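Local structure of phosphatidylethanolamine-binding protein, putative (Plasmodium falciparum, 2R77) at residues Val87-Asp92 with His108-Gly113. The protein belongs to the phosphatidylethanolamine-binding protein family and, as its relatives do, probably binds phosphatidylethanolamine and may regulate protein kinases. Sequence-based numbering, arbitrary orientation.
Sequences VLFMVD and HWVVSG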
loop_
_atom_site.group_PDB
_atom_site.type_symbol
_atom_site.label_atom_id
_atom_site.label_comp_id
_atom_site.label_asym_id
_atom_site.label_seq_id
_atom_site.Cartn_x
_atom_site.Cartn_y
_atom_site.Cartn_z
ATOM N N VAL A 87 9.072 -0.178 4.790
ATOM C CA VAL A 87 7.842 0.484 5.191
ATOM C C VAL A 87 6.773 -0.066 4.266
ATOM O O VAL A 87 6.973 -0.132 3.056
ATOM C CB VAL A 87 7.916 1.999 5.024
ATOM C CG1 VAL A 87 6.603 2.646 5.495
ATOM C CG2 VAL A 87 9.115 2.550 5.814
ATOM N N LEU A 88 5.665 -0.496 4.861
ATOM C CA LEU A 88 4.505 -0.982 4.109
ATOM C C LEU A 88 3.378 0.034 4.231
ATOM O O LEU A 88 3.029 0.442 5.335
ATOM C CB LEU A 88 4.020 -2.358 4.634
ATOM C CG LEU A 88 2.813 -3.030 3.949
ATOM C CD1 LEU A 88 2.744 -4.524 4.226
ATOM C CD2 LEU A 88 1.537 -2.370 4.448
ATOM N N PHE A 89 2.823 0.413 3.081
ATOM C CA PHE A 89 1.642 1.286 3.038
ATOM C C PHE A 89 0.491 0.461 2.431
ATOM O O PHE A 89 0.682 -0.211 1.409
ATOM C CB PHE A 89 1.849 2.442 2.047
ATOM C CG PHE A 89 2.946 3.425 2.416
ATOM C CD1 PHE A 89 2.616 4.665 2.992
ATOM C CD2 PHE A 89 4.289 3.147 2.139
ATOM C CE1 PHE A 89 3.597 5.602 3.293
ATOM C CE2 PHE A 89 5.293 4.099 2.456
ATOM C CZ PHE A 89 4.937 5.320 3.052
ATOM N N MET A 90 -0.712 0.558 2.994
ATOM C CA MET A 90 -1.890 0.176 2.208
ATOM C C MET A 90 -2.637 1.451 1.927
ATOM O O MET A 90 -2.943 2.195 2.858
ATOM C CB MET A 90 -2.842 -0.787 2.928
ATOM C CG MET A 90 -3.925 -1.310 1.941
ATOM S SD MET A 90 -5.066 -2.545 2.642
ATOM C CE MET A 90 -6.488 -1.566 3.173
ATOM N N VAL A 91 -2.919 1.695 0.643
ATOM C CA VAL A 91 -3.573 2.941 0.210
ATOM C C VAL A 91 -4.622 2.682 -0.844
ATOM O O VAL A 91 -4.462 1.808 -1.712
ATOM C CB VAL A 91 -2.588 4.013 -0.364
ATOM C CG1 VAL A 91 -1.538 4.409 0.667
ATOM C CG2 VAL A 91 -1.933 3.530 -1.683
ATOM N N ASP A 92 -5.713 3.437 -0.743
ATOM C CA ASP A 92 -6.744 3.457 -1.789
ATOM C C ASP A 92 -6.484 4.686 -2.674
ATOM O O ASP A 92 -6.687 5.794 -2.246
ATOM C CB ASP A 92 -8.133 3.571 -1.136
ATOM C CG ASP A 92 -9.251 3.592 -2.161
ATOM O OD1 ASP A 92 -8.962 3.562 -3.393
ATOM O OD2 ASP A 92 -10.416 3.644 -1.721
ATOM N N HIS A 108 -4.632 3.753 4.349
ATOM C CA HIS A 108 -5.283 2.803 5.248
ATOM C C HIS A 108 -4.391 2.150 6.321
ATOM O O HIS A 108 -4.913 1.635 7.309
ATOM C CB HIS A 108 -5.976 1.698 4.427
ATOM C CG HIS A 108 -7.235 2.155 3.761
ATOM N ND1 HIS A 108 -8.490 1.919 4.292
ATOM C CD2 HIS A 108 -7.430 2.884 2.638
ATOM C CE1 HIS A 108 -9.401 2.462 3.502
ATOM N NE2 HIS A 108 -8.785 3.043 2.488
ATOM N N TRP A 109 -3.063 2.164 6.132
ATOM C CA TRP A 109 -2.195 1.384 6.996
ATOM C C TRP A 109 -0.760 1.773 6.679
ATOM O O TRP A 109 -0.381 1.858 5.512
ATOM C CB TRP A 109 -2.442 -0.116 6.727
ATOM C CG TRP A 109 -1.736 -1.078 7.623
ATOM C CD1 TRP A 109 -1.402 -0.907 8.963
ATOM C CD2 TRP A 109 -1.361 -2.405 7.279
ATOM N NE1 TRP A 109 -0.809 -2.062 9.447
ATOM C CE2 TRP A 109 -0.754 -2.988 8.439
ATOM C CE3 TRP A 109 -1.449 -3.168 6.100
ATOM C CZ2 TRP A 109 -0.255 -4.298 8.442
ATOM C CZ3 TRP A 109 -0.945 -4.473 6.105
ATOM C CH2 TRP A 109 -0.342 -5.017 7.270
ATOM N N VAL A 110 0.027 2.061 7.711
ATOM C CA VAL A 110 1.460 2.258 7.522
ATOM C C VAL A 110 2.201 1.525 8.647
ATOM O O VAL A 110 1.962 1.795 9.836
ATOM C CB VAL A 110 1.867 3.757 7.491
ATOM C CG1 VAL A 110 3.401 3.924 7.326
ATOM C CG2 VAL A 110 1.170 4.497 6.334
ATOM N N VAL A 111 3.069 0.607 8.243
ATOM C CA VAL A 111 3.922 -0.124 9.184
ATOM C C VAL A 111 5.375 0.066 8.775
ATOM O O VAL A 111 5.743 -0.163 7.612
ATOM C CB VAL A 111 3.621 -1.647 9.209
ATOM C CG1 VAL A 111 4.370 -2.320 10.386
ATOM C CG2 VAL A 111 2.159 -1.915 9.355
ATOM N N SER A 112 6.198 0.463 9.738
ATOM C CA SER A 112 7.622 0.625 9.491
ATOM C C SER A 112 8.455 -0.312 10.378
ATOM O O SER A 112 7.912 -1.148 11.123
ATOM C CB SER A 112 8.002 2.088 9.689
ATOM O OG SER A 112 9.343 2.366 9.331
ATOM N N GLY A 113 9.777 -0.198 10.255
ATOM C CA GLY A 113 10.677 -0.955 11.105
ATOM C C GLY A 113 10.753 -2.434 10.763
ATOM O O GLY A 113 11.239 -3.241 11.577
#
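Methyl CD2 of L88 sits over one face of the W109 indole, 3.5 Å from CE3 and displaced toward the rim of the six-membered ring, a CH-pi contact inclined 30° to the ring normal. On the same face of the sheet M90 CB lies at the edge of the indole, near its plane, and packs 3.9 Å from W109 CB. The M90 chain runs extended through chi2 and then bends at SD (chi3 95°), which carries CE to within 3.5 Å of H108 CB. On the other face V110 CG2 lies 3.6 Å from F89 CD1, the two side chains running alongside each other in the same direction, while V110 CG1, anti to its own N, reaches V87 CG1. V87 CG2 touches S112 OG, a hydroxyl whose polar partner is the K159 carbonyl. Between the two layers of side chains the backbones form an antiparallel ladder, which joins strand 84-95, the middle one of the five-stranded antiparallel sheet in the fold of the phosphatidylethanolamine-binding protein family, to its hairpin neighbour 104-114. L88 and V111 make a hydrogen-bonded pair, with L88 N 2.8 Å from V111 O and a reciprocal bond from V111 N to L88 O. M90 N binds W109 O, but M90 O accepts from H108 N at 2.7 Å and only weakly from W109 N at 3.3 Å: a classic beta bulge, two residues (H108 and W109) set opposite the single M90. Beyond the bulge H108 NE2 lies 3.7 Å from D92 CB. K172 links the two polar ends, bonding H108 NE2 and salt-bridging D92 OD2, while H145 also binds D92 OD2 and the V134 carbonyl takes H108 ND1, fixing the imidazole through both nitrogens.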